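Short-chain-enoyl-CoA hydratase (Clostridium acetobutylicum, PDB 5Z7R) catalyses the reversible hydration of crotonyl-CoA, also accepting hexenoyl-CoA but not longer-chain analogues, in butanoate metabolism. Local coordinates at residues I19-A24 and S30-E35; K60-G65 and C113-S118; V207-Q212 and F233-S238. All blocks are in the same frame, centred on the assembly; numbering follows the deposited sequence.

Interaction 1: residues I19-A24 and S30-E35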
loop_
_atom_site.group_PDB
_atom_site.type_symbol
_atom_site.label_atom_id
_atom_site.label_comp_id
_atom_site.label_asym_id
_atom_site.label_seq_id
_atom_site.Cartn_x
_atom_site.Cartn_y
_atom_site.Cartn_z
ATOM N N ILE A 19 -14.310 -29.514 -13.782
ATOM C CA ILE A 19 -15.455 -28.876 -14.395
ATOM C C ILE A 19 -15.814 -29.696 -15.615
ATOM O O ILE A 19 -14.954 -29.989 -16.445
ATOM C CB ILE A 19 -15.186 -27.430 -14.783
ATOM C CG1 ILE A 19 -15.112 -26.590 -13.507
ATOM C CG2 ILE A 19 -16.297 -26.926 -15.697
ATOM C CD1 ILE A 19 -14.160 -25.432 -13.605
ATOM N N ASN A 20 -17.102 -30.033 -15.708
ATOM C CA ASN A 20 -17.591 -31.036 -16.639
ATOM C C ASN A 20 -18.823 -30.558 -17.399
ATOM O O ASN A 20 -19.931 -30.934 -17.057
ATOM C CB ASN A 20 -17.876 -32.308 -15.836
ATOM C CG ASN A 20 -18.384 -33.462 -16.688
ATOM O OD1 ASN A 20 -18.258 -33.481 -17.923
ATOM N ND2 ASN A 20 -18.972 -34.438 -16.018
ATOM N N ARG A 21 -18.623 -29.694 -18.394
ATOM C CA ARG A 21 -19.667 -29.340 -19.373
ATOM C C ARG A 21 -19.111 -29.579 -20.763
ATOM O O ARG A 21 -18.891 -28.626 -21.515
ATOM C CB ARG A 21 -20.151 -27.899 -19.233
ATOM C CG ARG A 21 -20.968 -27.614 -17.970
ATOM C CD ARG A 21 -21.375 -26.137 -17.928
ATOM N NE ARG A 21 -22.188 -25.705 -19.082
ATOM C CZ ARG A 21 -22.269 -24.452 -19.556
ATOM N NH1 ARG A 21 -21.558 -23.466 -19.011
ATOM N NH2 ARG A 21 -23.056 -24.176 -20.601
ATOM N N PRO A 22 -18.921 -30.873 -21.112
ATOM C CA PRO A 22 -18.196 -31.345 -22.297
ATOM C C PRO A 22 -18.646 -30.671 -23.562
ATOM O O PRO A 22 -17.809 -30.264 -24.367
ATOM C CB PRO A 22 -18.543 -32.838 -22.354
ATOM C CG PRO A 22 -18.773 -33.214 -20.930
ATOM C CD PRO A 22 -19.467 -32.012 -20.338
ATOM N N LYS A 23 -19.958 -30.537 -23.715
ATOM C CA LYS A 23 -20.528 -29.915 -24.899
ATOM C C LYS A 23 -20.357 -28.399 -24.900
ATOM O O LYS A 23 -20.364 -27.777 -25.965
ATOM C CB LYS A 23 -21.994 -30.311 -25.024
ATOM C CG LYS A 23 -22.147 -31.808 -25.298
ATOM C CD LYS A 23 -23.548 -32.339 -25.016
ATOM C CE LYS A 23 -23.534 -33.858 -24.874
ATOM N NZ LYS A 23 -24.758 -34.337 -24.176
ATOM N N ALA A 24 -20.199 -27.802 -23.718
ATOM C CA ALA A 24 -19.989 -26.358 -23.612
ATOM C C ALA A 24 -18.502 -26.006 -23.493
ATOM O O ALA A 24 -18.153 -24.846 -23.280
ATOM C CB ALA A 24 -20.766 -25.789 -22.436
ATOM N N SER A 30 -23.462 -19.055 -14.340
ATOM C CA SER A 30 -23.814 -18.811 -12.926
ATOM C C SER A 30 -23.977 -20.113 -12.115
ATOM O O SER A 30 -23.478 -20.196 -10.975
ATOM C CB SER A 30 -25.078 -17.960 -12.817
ATOM O OG SER A 30 -25.127 -16.987 -13.846
ATOM N N ASP A 31 -24.639 -21.129 -12.695
ATOM C CA ASP A 31 -24.842 -22.394 -11.968
ATOM C C ASP A 31 -23.493 -23.026 -11.665
ATOM O O ASP A 31 -23.300 -23.611 -10.589
ATOM C CB ASP A 31 -25.711 -23.403 -12.741
ATOM C CG ASP A 31 -27.140 -22.929 -12.952
ATOM O OD1 ASP A 31 -27.622 -22.080 -12.177
ATOM O OD2 ASP A 31 -27.784 -23.413 -13.909
ATOM N N THR A 32 -22.563 -22.915 -12.617
ATOM C CA THR A 32 -21.220 -23.479 -12.452
ATOM C C THR A 32 -20.450 -22.749 -11.347
ATOM O O THR A 32 -19.890 -23.383 -10.432
ATOM C CB THR A 32 -20.431 -23.428 -13.767
ATOM O OG1 THR A 32 -21.231 -23.939 -14.835
ATOM C CG2 THR A 32 -19.186 -24.251 -13.689
ATOM N N LEU A 33 -20.460 -21.422 -11.393
ATOM C CA LEU A 33 -19.811 -20.640 -10.352
ATOM C C LEU A 33 -20.394 -20.963 -8.991
ATOM O O LEU A 33 -19.664 -21.136 -7.990
ATOM C CB LEU A 33 -19.961 -19.168 -10.637
ATOM C CG LEU A 33 -19.282 -18.604 -11.888
ATOM C CD1 LEU A 33 -19.746 -17.185 -12.155
ATOM C CD2 LEU A 33 -17.762 -18.626 -11.768
ATOM N N LYS A 34 -21.720 -21.064 -8.954
ATOM C CA LYS A 34 -22.427 -21.392 -7.720
ATOM C C LYS A 34 -21.991 -22.751 -7.169
ATOM O O LYS A 34 -21.638 -22.875 -5.997
ATOM C CB LYS A 34 -23.938 -21.350 -7.966
ATOM C CG LYS A 34 -24.520 -19.935 -8.042
ATOM C CD LYS A 34 -25.567 -19.672 -6.964
ATOM C CE LYS A 34 -26.873 -20.419 -7.261
ATOM N NZ LYS A 34 -27.738 -20.585 -6.054
ATOM N N GLU A 35 -21.991 -23.766 -8.028
ATOM C CA GLU A 35 -21.532 -25.094 -7.625
ATOM C C GLU A 35 -20.048 -25.081 -7.182
ATOM O O GLU A 35 -19.651 -25.795 -6.250
ATOM C CB GLU A 35 -21.762 -26.082 -8.779
ATOM C CG GLU A 35 -23.238 -26.335 -9.104
ATOM C CD GLU A 35 -23.475 -27.262 -10.296
ATOM O OE1 GLU A 35 -22.857 -28.359 -10.367
ATOM O OE2 GLU A 35 -24.309 -26.895 -11.155
#

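Interaction 2: residues K60-G65 and C113-S118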
loop_
_atom_site.group_PDB
_atom_site.type_symbol
_atom_site.label_atom_id
_atom_site.label_comp_id
_atom_site.label_asym_id
_atom_site.label_seq_id
_atom_site.Cartn_x
_atom_site.Cartn_y
_atom_site.Cartn_z
ATOM N N LYS A 60 -10.311 -31.578 -25.029
ATOM C CA LYS A 60 -10.234 -30.331 -25.752
ATOM C C LYS A 60 -10.088 -29.107 -24.809
ATOM O O LYS A 60 -9.374 -28.140 -25.150
ATOM C CB LYS A 60 -11.414 -30.167 -26.701
ATOM C CG LYS A 60 -11.099 -29.167 -27.817
ATOM C CD LYS A 60 -12.079 -29.180 -28.996
ATOM C CE LYS A 60 -11.410 -28.612 -30.257
ATOM N NZ LYS A 60 -12.377 -28.030 -31.232
ATOM N N SER A 61 -10.742 -29.129 -23.642
ATOM C CA SER A 61 -10.899 -27.885 -22.830
ATOM C C SER A 61 -10.626 -27.999 -21.368
ATOM O O SER A 61 -11.055 -28.956 -20.708
ATOM C CB SER A 61 -12.302 -27.277 -22.951
ATOM O OG SER A 61 -12.295 -26.112 -23.752
ATOM N N PHE A 62 -9.939 -26.976 -20.869
ATOM C CA PHE A 62 -9.898 -26.713 -19.445
ATOM C C PHE A 62 -11.231 -26.027 -19.090
ATOM O O PHE A 62 -12.098 -26.650 -18.505
ATOM C CB PHE A 62 -8.671 -25.868 -19.084
ATOM C CG PHE A 62 -8.625 -25.454 -17.648
ATOM C CD1 PHE A 62 -8.382 -26.386 -16.650
ATOM C CD2 PHE A 62 -8.848 -24.135 -17.294
ATOM C CE1 PHE A 62 -8.354 -25.999 -15.329
ATOM C CE2 PHE A 62 -8.829 -23.745 -15.988
ATOM C CZ PHE A 62 -8.565 -24.669 -15.006
ATOM N N VAL A 63 -11.307 -24.747 -19.376
ATOM C CA VAL A 63 -12.531 -24.010 -19.329
ATOM C C VAL A 63 -12.471 -23.035 -20.486
ATOM O O VAL A 63 -11.615 -22.191 -20.528
ATOM C CB VAL A 63 -12.660 -23.299 -17.969
ATOM C CG1 VAL A 63 -13.814 -22.339 -17.938
ATOM C CG2 VAL A 63 -12.756 -24.290 -16.837
ATOM N N ALA A 64 -13.369 -23.161 -21.435
ATOM C CA ALA A 64 -13.437 -22.216 -22.523
ATOM C C ALA A 64 -14.422 -21.093 -22.256
ATOM O O ALA A 64 -15.550 -21.144 -22.689
ATOM C CB ALA A 64 -13.759 -22.918 -23.819
ATOM N N GLY A 65 -14.000 -20.069 -21.554
ATOM C CA GLY A 65 -14.820 -18.894 -21.377
ATOM C C GLY A 65 -16.006 -18.950 -20.440
ATOM O O GLY A 65 -16.114 -19.809 -19.594
ATOM N N CYS A 113 -9.001 -18.791 -18.166
ATOM C CA CYS A 113 -7.716 -18.242 -17.797
ATOM C C CYS A 113 -7.787 -17.706 -16.380
ATOM O O CYS A 113 -6.949 -18.034 -15.527
ATOM C CB CYS A 113 -7.342 -17.130 -18.741
ATOM S SG CYS A 113 -5.589 -16.773 -18.612
ATOM N N GLU A 114 -8.849 -16.946 -16.100
ATOM C CA GLU A 114 -9.012 -16.311 -14.770
ATOM C C GLU A 114 -9.142 -17.312 -13.662
ATOM O O GLU A 114 -8.546 -17.119 -12.599
ATOM C CB GLU A 114 -10.161 -15.299 -14.761
ATOM C CG GLU A 114 -9.931 -14.108 -15.705
ATOM C CD GLU A 114 -11.207 -13.333 -16.014
ATOM O OE1 GLU A 114 -12.193 -13.952 -16.483
ATOM O OE2 GLU A 114 -11.236 -12.107 -15.784
ATOM N N ILE A 115 -9.843 -18.427 -13.878
ATOM C CA ILE A 115 -9.926 -19.394 -12.794
ATOM C C ILE A 115 -8.578 -20.051 -12.548
ATOM O O ILE A 115 -8.177 -20.297 -11.398
ATOM C CB ILE A 115 -11.054 -20.451 -12.986
ATOM C CG1 ILE A 115 -11.312 -21.184 -11.658
ATOM C CG2 ILE A 115 -10.746 -21.449 -14.110
ATOM C CD1 ILE A 115 -12.720 -21.737 -11.548
ATOM N N ALA A 116 -7.860 -20.330 -13.623
ATOM C CA ALA A 116 -6.561 -20.990 -13.514
ATOM C C ALA A 116 -5.584 -20.062 -12.756
ATOM O O ALA A 116 -4.822 -20.521 -11.887
ATOM C CB ALA A 116 -6.034 -21.355 -14.895
ATOM N N MET A 117 -5.649 -18.758 -13.050
ATOM C CA MET A 117 -4.774 -17.755 -12.370
ATOM C C MET A 117 -5.113 -17.606 -10.913
ATOM O O MET A 117 -4.311 -17.077 -10.141
ATOM C CB MET A 117 -4.903 -16.410 -13.028
ATOM C CG MET A 117 -4.381 -16.445 -14.436
ATOM S SD MET A 117 -4.064 -14.879 -15.213
ATOM C CE MET A 117 -5.664 -14.257 -15.704
ATOM N N SER A 118 -6.285 -18.109 -10.526
ATOM C CA SER A 118 -6.737 -18.041 -9.155
ATOM C C SER A 118 -6.322 -19.228 -8.345
ATOM O O SER A 118 -6.583 -19.258 -7.158
ATOM C CB SER A 118 -8.272 -17.895 -9.095
ATOM O OG SER A 118 -8.740 -16.836 -9.937
#

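Interaction 3: residues V207-Q212 and F233-S238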
loop_
_atom_site.group_PDB
_atom_site.type_symbol
_atom_site.label_atom_id
_atom_site.label_comp_id
_atom_site.label_asym_id
_atom_site.label_seq_id
_atom_site.Cartn_x
_atom_site.Cartn_y
_atom_site.Cartn_z
ATOM N N VAL A 207 2.417 -25.885 5.477
ATOM C CA VAL A 207 1.980 -25.548 4.125
ATOM C C VAL A 207 0.845 -24.547 4.170
ATOM O O VAL A 207 0.785 -23.638 3.335
ATOM C CB VAL A 207 1.459 -26.783 3.372
ATOM C CG1 VAL A 207 0.851 -26.420 2.037
ATOM C CG2 VAL A 207 2.572 -27.790 3.151
ATOM N N LYS A 208 -0.064 -24.734 5.131
ATOM C CA LYS A 208 -1.213 -23.835 5.313
ATOM C C LYS A 208 -0.768 -22.396 5.615
ATOM O O LYS A 208 -1.173 -21.452 4.917
ATOM C CB LYS A 208 -2.097 -24.350 6.467
ATOM C CG LYS A 208 -3.362 -23.549 6.758
ATOM C CD LYS A 208 -4.399 -24.393 7.504
ATOM C CE LYS A 208 -5.121 -25.372 6.561
ATOM N NZ LYS A 208 -6.357 -26.003 7.132
ATOM N N LEU A 209 0.078 -22.283 6.644
ATOM C CA LEU A 209 0.620 -21.029 7.095
ATOM C C LEU A 209 1.520 -20.381 6.043
ATOM O O LEU A 209 1.465 -19.155 5.864
ATOM C CB LEU A 209 1.353 -21.186 8.437
ATOM C CG LEU A 209 0.524 -21.601 9.667
ATOM C CD1 LEU A 209 1.413 -21.858 10.887
ATOM C CD2 LEU A 209 -0.515 -20.570 10.022
ATOM N N SER A 210 2.282 -21.191 5.305
ATOM C CA SER A 210 3.007 -20.691 4.140
ATOM C C SER A 210 2.094 -20.105 3.080
ATOM O O SER A 210 2.413 -19.066 2.493
ATOM C CB SER A 210 3.894 -21.776 3.484
ATOM O OG SER A 210 4.883 -22.252 4.374
ATOM N N LYS A 211 0.991 -20.772 2.769
ATOM C CA LYS A 211 0.107 -20.236 1.741
ATOM C C LYS A 211 -0.388 -18.847 2.165
ATOM O O LYS A 211 -0.418 -17.936 1.382
ATOM C CB LYS A 211 -1.111 -21.124 1.490
ATOM C CG LYS A 211 -1.924 -20.589 0.327
ATOM C CD LYS A 211 -3.037 -21.507 -0.099
ATOM C CE LYS A 211 -3.922 -20.750 -1.070
ATOM N NZ LYS A 211 -4.704 -21.623 -1.937
ATOM N N GLN A 212 -0.738 -18.718 3.429
ATOM C CA GLN A 212 -1.292 -17.491 3.978
ATOM C C GLN A 212 -0.216 -16.377 3.979
ATOM O O GLN A 212 -0.459 -15.250 3.528
ATOM C CB GLN A 212 -1.841 -17.775 5.390
ATOM C CG GLN A 212 -2.230 -16.577 6.223
ATOM C CD GLN A 212 -3.605 -16.043 5.882
ATOM O OE1 GLN A 212 -4.315 -15.568 6.760
ATOM N NE2 GLN A 212 -3.999 -16.149 4.628
ATOM N N PHE A 233 5.388 -18.331 11.535
ATOM C CA PHE A 233 6.515 -19.191 11.865
ATOM C C PHE A 233 6.436 -19.581 13.320
ATOM O O PHE A 233 6.594 -20.743 13.678
ATOM C CB PHE A 233 7.802 -18.398 11.602
ATOM C CG PHE A 233 9.071 -19.160 11.770
ATOM C CD1 PHE A 233 9.445 -20.126 10.842
ATOM C CD2 PHE A 233 9.961 -18.832 12.795
ATOM C CE1 PHE A 233 10.657 -20.792 10.968
ATOM C CE2 PHE A 233 11.178 -19.498 12.932
ATOM C CZ PHE A 233 11.522 -20.476 12.008
ATOM N N GLY A 234 6.181 -18.600 14.163
ATOM C CA GLY A 234 5.989 -18.872 15.568
ATOM C C GLY A 234 4.906 -19.917 15.750
ATOM O O GLY A 234 5.100 -20.873 16.486
ATOM N N GLU A 235 3.774 -19.752 15.071
ATOM C CA GLU A 235 2.638 -20.656 15.279
ATOM C C GLU A 235 3.039 -22.118 14.997
ATOM O O GLU A 235 2.620 -23.005 15.711
ATOM C CB GLU A 235 1.406 -20.246 14.444
ATOM C CG GLU A 235 0.782 -18.925 14.883
ATOM C CD GLU A 235 -0.334 -18.493 13.970
ATOM O OE1 GLU A 235 -1.485 -18.788 14.318
ATOM O OE2 GLU A 235 -0.073 -17.886 12.909
ATOM N N CYS A 236 3.879 -22.345 13.990
ATOM C CA CYS A 236 4.360 -23.689 13.687
ATOM C C CYS A 236 5.013 -24.350 14.893
ATOM O O CYS A 236 4.934 -25.569 15.061
ATOM C CB CYS A 236 5.347 -23.677 12.535
ATOM S SG CYS A 236 4.647 -23.118 10.974
ATOM N N PHE A 237 5.648 -23.566 15.745
ATOM C CA PHE A 237 6.256 -24.147 16.936
ATOM C C PHE A 237 5.242 -24.597 18.003
ATOM O O PHE A 237 5.627 -25.159 19.006
ATOM C CB PHE A 237 7.327 -23.213 17.505
ATOM C CG PHE A 237 8.564 -23.166 16.673
ATOM C CD1 PHE A 237 8.642 -22.328 15.551
ATOM C CD2 PHE A 237 9.656 -23.984 16.986
ATOM C CE1 PHE A 237 9.787 -22.296 14.768
ATOM C CE2 PHE A 237 10.810 -23.942 16.215
ATOM C CZ PHE A 237 10.879 -23.105 15.098
ATOM N N SER A 238 3.950 -24.361 17.784
ATOM C CA SER A 238 2.934 -24.885 18.690
ATOM C C SER A 238 2.541 -26.304 18.278
ATOM O O SER A 238 1.930 -26.980 19.072
ATOM C CB SER A 238 1.676 -23.986 18.769
ATOM O OG SER A 238 0.777 -24.217 17.689
#

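Interaction 1: residues I19-A24 and S30-E35
R21 sets its CG beside its own backbone N, anti to the carbonyl carbon (chi1 -70°), and runs straight on at chi2, while T32 holds OG1 anti to its carbonyl carbon; between them these settings bring the arginine CD and the threonine hydroxyl together. The bend at chi3 (59°) then swings the guanidinium on. The separation of R21 CD and T32 OG1 is 3.8 Å. The two side chains cross obliquely, and the hydroxyl lies obliquely to the guanidinium, neither over its face nor at its edge. No hydrogen bond links the segments: T32 OG1 bonds instead to N29 OD1, and R21 NH1 bonds to the carbonyl oxygen of A27, both in the loop that joins the two segments. What R21 and T32 share is a methylene lying against a hydroxyl, each polar end being taken up elsewhere.

The other branch of the threonine does lighter work. T32 CG2 comes within 4.4 Å of I19 CG2, a loose methyl-to-methyl touch at the end of the strand.

Within 19-24 the chain folds back on itself, and the turn is closed by A24 N bonding to R21 O at 2.7 Å. That turn carries A24 CB over one face of the R21 guanidinium, 3.2 Å above its plane and displaced toward the rim, so the arginine is packed by its own loop as well as by the helix. On the helix side, K34 N bonds to S30 O at 2.8 Å in the opening turn.

In the fold, this is the link from strand 14-19 to helix 30-45, the first half of a beta-alpha-beta crossover into the parallel strand 51-56, whose T55 pairs through its backbone with I19; E35, further along the helix, leans on V6 of strand 6-11.

Interaction 2: residues K60-G65 and C113-S118
F62 and I115 make the closest apolar contact here, with F62 CE2 lying 3.5 Å from I115 CG2. The same ring carbon, F62 CE2, reaches A116 CB at 3.8 Å, so one corner of the phenylalanine rests on two consecutive residues of the helix. Both methyls meet the ring obliquely. F62 has CG anti to its backbone N (chi1 175°), which extends the ring toward the helix, and I115 presents CG2, the branch lying between its backbone N and carbonyl carbon. V63 adds to the apolar group from its own side: its CG2 stands 3.9 Å above one face of the F62 ring, offset toward the rim, and V63 CG2 approaches I115 CG2 more loosely, at 4.4 Å. F90 and L93 of helix 76-95 also pack on I115.

No hydrogen bond crosses between the segments; the polar bonds of 113-118 are made within the helix end and to residues beyond it. S118 OG donates to E114 O over 2.7 Å, at 147° to the C=O bond and tilted 27° from the carbonyl plane. S118 N bonds to I115 O at 3.0 Å, three residues back, where M117 N still reaches C113 O with the usual helical spacing of four. The carboxylate of E114 is engaged elsewhere: its OE2 accepts from the backbone N atoms of F143 and G145, and its OE1 lies close to OE1 of E134.

By analogy with related enzymes E114 is probably the nucleophile and E134 the proton acceptor; the apolar contact thus backs the helix that carries one active-site glutamate. A short strand after a corner, packed against the helix bearing the first glutamate, is part of the crotonase fold; in relatives the loop after this strand and the start of this helix furnish the backbone N-H groups of the oxyanion hole.

Interaction 3: residues V207-Q212 and F233-S238
E235 O is gripped twice by S238, by its backbone N at 2.8 Å and by its OG at 3.0 Å, the hydroxyl lying in the carbonyl plane with a C=O···O angle of 155°. This double grip sits where helix 222-236 gives way to the next loop, in the C-terminal helical part of the crotonase fold, and the contact is made with the preceding helix, 204-217.

Across it, L209 carries the contact from the first helix. CG stands beside its backbone N, anti to the carbonyl carbon (chi1 -64°), and the branched end reaches over to the second helix, where L209 CD1 meets C236 SG at 3.5 Å. The same methyl, L209 CD1, lies 3.9 Å from E235 CB, so it touches two consecutive residues.

Other subunits hem the pair in: C236 packs on G138 of a second subunit, L209 and E235 on R80 of a fourth, and L209 on E231 of a third, whose carboxylate lies close to that of E235. The contact is therefore part of a subunit interface. Beyond CG the E235 chain runs extended past the leucine, bringing its OE2 to 4.0 Å from L209 CD2.

Overall arrangement
All three contacts are buried, and none has a hydrogen bond between its segments, but they are buried by different things. Interactions 1 and 2 are neighbours, their centres 12 Å apart, and they join directly where I19 CD1 meets V63 CG2 at 3.7 Å, so the end of strand 14-19 continues the apolar layer that backs the active-site helix. Interaction 2, nearest the chain's centre, is aromatic and aliphatic; interaction 1, further out, mixes methyls with an arginine and a hydroxyl. Interaction 3 joins two other helices, on the opposite side of the centre from interaction 1, and neighbouring subunits pack on its leucine, cysteine and glutamate.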